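Local coordinates for protein serpin-ZX (Arabidopsis thaliana, PDB 3LE2) that inhibits cysteine proteases, including metacaspase-9, by offering its reactive centre loop for cleavage and forming a covalent complex, thereby restraining plant programmed cell death, at residues N149-E154 and A172-G177; K166-N171 and N326-A331. All coordinates share one frame; numbering follows the deposited sequence.

In the fold
Both interactions involve strand 167-176 of the central serpin sheet A, but they use different parts of it. Interaction 2 joins the first half of that strand edge to edge with strand 326-335 through backbone hydrogen bonds, and is largely buried, with helices 37-49 and 129-147 on its two faces. Interaction 1 lies farther along the same strand, where the loop after helix 129-147 packs on one face without any hydrogen bond, by apolar and ring contacts; I152 and A172 are buried, while L151 is exposed and Y174 partly so. The centres are about 15 Å apart, and K330 connects them: its O probably accepts a hydrogen bond from L173 N, continuing the strand pairing, while its side chain lies alongside I152.

Interaction 1: N149-E154 and A172-G177; sequences NGLITE and ALYFKG
The loop that leads from helix 129-147, helix F of the serpin fold, back towards sheet A lays L151 and I152 against A172 and Y174 on strand 167-176. No hydrogen bond spans this contact; it is made by hydrocarbon groups meeting a ring and the strand beneath it. L151 sits over one face of the Y174 ring, its side chain crossing that of the tyrosine at about a right angle. The CD1 methyl of L151 lies 3.7 Å from the centroid of the Y174 ring and 29° off the normal, a CH-pi contact, while L151 CB comes within 3.7 Å of Y174 CD1 nearer the rim. The ring is brought there by a first torsion that sets Y174 CG anti to its own backbone N (chi1 175°). I152 goes deeper, with its CD1 methyl between two side chains of the same sheet face: I152 CD1 is 3.6 Å from A172 CB and 3.7 Å from Y174 CB. I152 N is hydrogen-bonded to T148 OG1, just after the Schellman motif, with N149 as C-prime residue, that ends the helix. K330 and C332 of the adjacent strand extend this surface. The arrangement is characteristic of serpins, in which helix F and the linker after it lie across the face of sheet A.

Interaction 2: K166-N171 and N326-A331; sequences KLIFAN and NIFHKA
N326 begins a parallel pairing with strand 167-171, the two axes 4.7 Å apart and their directions 12° from parallel. Its N makes a weak hydrogen bond to L167 O, while N326 O receives F169 N at 3.0 Å, with the donor tilted 28° from the carbonyl plane; the amide ND2 is taken by D289 on the flanking strand. I327 turns to the opposite face, towards F169. F328 is gripped at both backbone ends: F328 N gives a 2.8 Å bond to F169 O, and N171 N returns one of 2.8 Å to F328 O. On the face it shares with N326, I168 and A170, the F328 ring meets I168 CG2 at its edge, near the ring plane, with CE1 4.0 Å from that methyl. H329 and N171 then run side by side and point the same way. N171 OD1 lies in the plane of the H329 ring, at its edge, 3.4 Å from ND1 in a weak, bent bond, the amide and ring 40° apart. The other ends are tied outside the pair, H329 NE2 to S36 N and N171 ND2 to N98 OD1. K330 N closes the run on N171 O at 3.0 Å. Helix 37-49 packs beneath F169, N171 and H329, and helix 129-147 over I168 and A170. Strands 93-103 and 277-289 flank the pair, which stays closed here as in native serpins before the cleaved reactive loop inserts between strands 167-176 and 326-335.

Interaction 1: N149-E154 and A172-G177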
loop_
_atom_site.group_PDB
_atom_site.type_symbol
_atom_site.label_atom_id
_atom_site.label_comp_id
_atom_site.label_asym_id
_atom_site.label_seq_id
_atom_site.Cartn_x
_atom_site.Cartn_y
_atom_site.Cartn_z
ATOM N N ASN A 149 -13.948 -5.925 -10.582
ATOM C CA ASN A 149 -14.624 -5.441 -11.781
ATOM C C ASN A 149 -13.665 -5.321 -12.966
ATOM O O ASN A 149 -13.745 -4.379 -13.750
ATOM C CB ASN A 149 -15.271 -4.080 -11.505
ATOM C CG ASN A 149 -15.952 -4.022 -10.147
ATOM O OD1 ASN A 149 -16.917 -4.749 -9.901
ATOM N ND2 ASN A 149 -15.448 -3.156 -9.252
ATOM N N GLY A 150 -12.739 -6.263 -13.078
ATOM C CA GLY A 150 -11.800 -6.270 -14.188
ATOM C C GLY A 150 -10.599 -5.346 -14.038
ATOM O O GLY A 150 -9.754 -5.276 -14.927
ATOM N N LEU A 151 -10.511 -4.639 -12.915
ATOM C CA LEU A 151 -9.444 -3.659 -12.737
ATOM C C LEU A 151 -8.090 -4.340 -12.518
ATOM O O LEU A 151 -7.079 -3.972 -13.132
ATOM C CB LEU A 151 -9.792 -2.696 -11.597
ATOM C CG LEU A 151 -11.073 -1.881 -11.866
ATOM C CD1 LEU A 151 -11.626 -1.110 -10.617
ATOM C CD2 LEU A 151 -10.852 -0.944 -13.053
ATOM N N ILE A 152 -8.081 -5.350 -11.653
ATOM C CA ILE A 152 -6.878 -6.142 -11.428
ATOM C C ILE A 152 -7.050 -7.539 -12.018
ATOM O O ILE A 152 -8.097 -8.172 -11.867
ATOM C CB ILE A 152 -6.506 -6.196 -9.942
ATOM C CG1 ILE A 152 -6.087 -4.800 -9.474
ATOM C CG2 ILE A 152 -5.392 -7.215 -9.720
ATOM C CD1 ILE A 152 -5.953 -4.676 -8.002
ATOM N N THR A 153 -6.011 -8.018 -12.686
ATOM C CA THR A 153 -6.200 -9.053 -13.679
ATOM C C THR A 153 -5.406 -10.336 -13.414
ATOM O O THR A 153 -5.842 -11.431 -13.783
ATOM C CB THR A 153 -5.884 -8.478 -15.081
ATOM O OG1 THR A 153 -6.835 -8.970 -16.030
ATOM C CG2 THR A 153 -4.454 -8.811 -15.519
ATOM N N GLU A 154 -4.261 -10.205 -12.754
ATOM C CA GLU A 154 -3.349 -11.334 -12.600
ATOM C C GLU A 154 -2.555 -11.334 -11.286
ATOM O O GLU A 154 -1.337 -11.147 -11.292
ATOM C CB GLU A 154 -2.381 -11.368 -13.780
ATOM C CG GLU A 154 -1.320 -12.448 -13.686
ATOM C CD GLU A 154 -0.734 -12.798 -15.039
ATOM O OE1 GLU A 154 -1.497 -12.801 -16.031
ATOM O OE2 GLU A 154 0.483 -13.076 -15.111
ATOM N N ALA A 172 -5.504 -8.136 -3.342
ATOM C CA ALA A 172 -5.256 -7.055 -4.286
ATOM C C ALA A 172 -5.976 -5.795 -3.833
ATOM O O ALA A 172 -7.042 -5.860 -3.234
ATOM C CB ALA A 172 -5.703 -7.460 -5.689
ATOM N N LEU A 173 -5.383 -4.645 -4.107
ATOM C CA LEU A 173 -6.041 -3.383 -3.814
ATOM C C LEU A 173 -5.902 -2.479 -5.025
ATOM O O LEU A 173 -4.787 -2.143 -5.436
ATOM C CB LEU A 173 -5.454 -2.707 -2.556
ATOM C CG LEU A 173 -6.127 -1.396 -2.105
ATOM C CD1 LEU A 173 -7.581 -1.626 -1.703
ATOM C CD2 LEU A 173 -5.382 -0.676 -0.965
ATOM N N TYR A 174 -7.040 -2.107 -5.607
ATOM C CA TYR A 174 -7.065 -1.104 -6.665
ATOM C C TYR A 174 -7.543 0.229 -6.097
ATOM O O TYR A 174 -8.497 0.285 -5.324
ATOM C CB TYR A 174 -7.950 -1.552 -7.842
ATOM C CG TYR A 174 -8.133 -0.509 -8.927
ATOM C CD1 TYR A 174 -7.256 -0.444 -10.005
ATOM C CD2 TYR A 174 -9.184 0.415 -8.881
ATOM C CE1 TYR A 174 -7.413 0.502 -11.024
ATOM C CE2 TYR A 174 -9.351 1.375 -9.895
ATOM C CZ TYR A 174 -8.455 1.406 -10.963
ATOM O OH TYR A 174 -8.580 2.334 -11.975
ATOM N N PHE A 175 -6.870 1.300 -6.486
ATOM C CA PHE A 175 -7.247 2.644 -6.072
ATOM C C PHE A 175 -7.077 3.562 -7.261
ATOM O O PHE A 175 -6.085 3.481 -7.987
ATOM C CB PHE A 175 -6.361 3.098 -4.900
ATOM C CG PHE A 175 -6.482 4.572 -4.532
ATOM C CD1 PHE A 175 -7.269 4.973 -3.471
ATOM C CD2 PHE A 175 -5.735 5.536 -5.189
ATOM C CE1 PHE A 175 -7.351 6.311 -3.106
ATOM C CE2 PHE A 175 -5.808 6.878 -4.820
ATOM C CZ PHE A 175 -6.618 7.262 -3.784
ATOM N N LYS A 176 -8.062 4.418 -7.476
ATOM C CA LYS A 176 -7.915 5.481 -8.456
ATOM C C LYS A 176 -8.663 6.690 -7.956
ATOM O O LYS A 176 -9.852 6.607 -7.649
ATOM C CB LYS A 176 -8.438 5.068 -9.834
ATOM C CG LYS A 176 -8.330 6.186 -10.863
ATOM C CD LYS A 176 -8.536 5.665 -12.268
ATOM C CE LYS A 176 -8.444 6.778 -13.300
ATOM N NZ LYS A 176 -8.682 6.242 -14.685
ATOM N N GLY A 177 -7.960 7.812 -7.860
ATOM C CA GLY A 177 -8.553 9.022 -7.335
ATOM C C GLY A 177 -8.307 10.211 -8.238
ATOM O O GLY A 177 -7.316 10.263 -8.964
#

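Interaction 2: K166-N171 and N326-A331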
loop_
_atom_site.group_PDB
_atom_site.type_symbol
_atom_site.label_atom_id
_atom_site.label_comp_id
_atom_site.label_asym_id
_atom_site.label_seq_id
_atom_site.Cartn_x
_atom_site.Cartn_y
_atom_site.Cartn_z
ATOM N N LYS A 166 -0.088 -25.824 -0.419
ATOM C CA LYS A 166 -1.090 -26.239 0.559
ATOM C C LYS A 166 -2.026 -25.116 0.933
ATOM O O LYS A 166 -3.238 -25.314 0.970
ATOM C CB LYS A 166 -0.424 -26.803 1.814
ATOM C CG LYS A 166 0.394 -28.071 1.548
ATOM C CD LYS A 166 -0.484 -29.202 0.991
ATOM C CE LYS A 166 0.350 -30.432 0.662
ATOM N NZ LYS A 166 -0.407 -31.428 -0.166
ATOM N N LEU A 167 -1.464 -23.937 1.213
ATOM C CA LEU A 167 -2.261 -22.799 1.674
ATOM C C LEU A 167 -1.747 -21.475 1.133
ATOM O O LEU A 167 -0.596 -21.100 1.361
ATOM C CB LEU A 167 -2.303 -22.749 3.209
ATOM C CG LEU A 167 -3.033 -21.567 3.842
ATOM C CD1 LEU A 167 -4.527 -21.568 3.546
ATOM C CD2 LEU A 167 -2.791 -21.573 5.332
ATOM N N ILE A 168 -2.610 -20.765 0.416
ATOM C CA ILE A 168 -2.246 -19.470 -0.145
ATOM C C ILE A 168 -3.260 -18.377 0.180
ATOM O O ILE A 168 -4.441 -18.646 0.433
ATOM C CB ILE A 168 -2.090 -19.535 -1.680
ATOM C CG1 ILE A 168 -3.447 -19.809 -2.339
ATOM C CG2 ILE A 168 -1.036 -20.566 -2.064
ATOM C CD1 ILE A 168 -3.442 -19.707 -3.851
ATOM N N PHE A 169 -2.787 -17.140 0.168
ATOM C CA PHE A 169 -3.665 -16.001 0.271
ATOM C C PHE A 169 -3.473 -15.149 -0.973
ATOM O O PHE A 169 -2.356 -14.984 -1.455
ATOM C CB PHE A 169 -3.364 -15.222 1.542
ATOM C CG PHE A 169 -3.721 -15.975 2.784
ATOM C CD1 PHE A 169 -5.003 -15.899 3.315
ATOM C CD2 PHE A 169 -2.790 -16.793 3.402
ATOM C CE1 PHE A 169 -5.336 -16.609 4.450
ATOM C CE2 PHE A 169 -3.120 -17.501 4.533
ATOM C CZ PHE A 169 -4.391 -17.411 5.059
ATOM N N ALA A 170 -4.562 -14.642 -1.521
ATOM C CA ALA A 170 -4.444 -13.779 -2.674
ATOM C C ALA A 170 -5.134 -12.490 -2.324
ATOM O O ALA A 170 -6.294 -12.493 -1.911
ATOM C CB ALA A 170 -5.067 -14.418 -3.917
ATOM N N ASN A 171 -4.406 -11.390 -2.468
ATOM C CA ASN A 171 -4.913 -10.099 -2.053
ATOM C C ASN A 171 -4.557 -9.022 -3.068
ATOM O O ASN A 171 -3.449 -8.998 -3.609
ATOM C CB ASN A 171 -4.380 -9.748 -0.659
ATOM C CG ASN A 171 -4.929 -8.436 -0.145
ATOM O OD1 ASN A 171 -4.678 -7.383 -0.728
ATOM N ND2 ASN A 171 -5.687 -8.489 0.951
ATOM N N ASN A 326 2.101 -19.276 0.501
ATOM C CA ASN A 326 2.321 -18.029 -0.209
ATOM C C ASN A 326 1.333 -16.980 0.228
ATOM O O ASN A 326 0.189 -17.282 0.611
ATOM C CB ASN A 326 2.125 -18.194 -1.723
ATOM C CG ASN A 326 2.741 -19.462 -2.281
ATOM O OD1 ASN A 326 2.183 -20.554 -2.146
ATOM N ND2 ASN A 326 3.877 -19.318 -2.947
ATOM N N ILE A 327 1.770 -15.734 0.127
ATOM C CA ILE A 327 0.868 -14.606 0.264
ATOM C C ILE A 327 1.051 -13.735 -0.966
ATOM O O ILE A 327 1.983 -12.929 -1.047
ATOM C CB ILE A 327 1.119 -13.800 1.549
ATOM C CG1 ILE A 327 0.937 -14.697 2.781
ATOM C CG2 ILE A 327 0.189 -12.586 1.611
ATOM C CD1 ILE A 327 1.440 -14.052 4.083
ATOM N N PHE A 328 0.147 -13.924 -1.924
ATOM C CA PHE A 328 0.188 -13.216 -3.204
ATOM C C PHE A 328 -0.498 -11.857 -3.120
ATOM O O PHE A 328 -1.678 -11.767 -2.763
ATOM C CB PHE A 328 -0.455 -14.074 -4.298
ATOM C CG PHE A 328 0.292 -15.353 -4.587
ATOM C CD1 PHE A 328 -0.234 -16.587 -4.210
ATOM C CD2 PHE A 328 1.530 -15.321 -5.235
ATOM C CE1 PHE A 328 0.454 -17.787 -4.496
ATOM C CE2 PHE A 328 2.226 -16.503 -5.511
ATOM C CZ PHE A 328 1.687 -17.738 -5.140
ATOM N N HIS A 329 0.243 -10.799 -3.441
ATOM C CA HIS A 329 -0.297 -9.443 -3.368
ATOM C C HIS A 329 -0.082 -8.664 -4.657
ATOM O O HIS A 329 0.983 -8.723 -5.275
ATOM C CB HIS A 329 0.313 -8.665 -2.187
ATOM C CG HIS A 329 -0.158 -7.244 -2.086
ATOM N ND1 HIS A 329 -1.450 -6.910 -1.729
ATOM C CD2 HIS A 329 0.493 -6.069 -2.281
ATOM C CE1 HIS A 329 -1.577 -5.594 -1.725
ATOM N NE2 HIS A 329 -0.414 -5.060 -2.051
ATOM N N LYS A 330 -1.102 -7.918 -5.048
ATOM C CA LYS A 330 -1.004 -7.075 -6.216
ATOM C C LYS A 330 -1.615 -5.704 -5.945
ATOM O O LYS A 330 -2.670 -5.585 -5.303
ATOM C CB LYS A 330 -1.700 -7.733 -7.412
ATOM C CG LYS A 330 -1.621 -6.924 -8.722
ATOM C CD LYS A 330 -0.406 -7.298 -9.562
ATOM C CE LYS A 330 -0.777 -7.385 -11.037
ATOM N NZ LYS A 330 0.219 -8.145 -11.837
ATOM N N ALA A 331 -0.941 -4.683 -6.466
ATOM C CA ALA A 331 -1.343 -3.309 -6.327
ATOM C C ALA A 331 -0.994 -2.575 -7.614
ATOM O O ALA A 331 -0.121 -3.006 -8.368
ATOM C CB ALA A 331 -0.599 -2.690 -5.161
#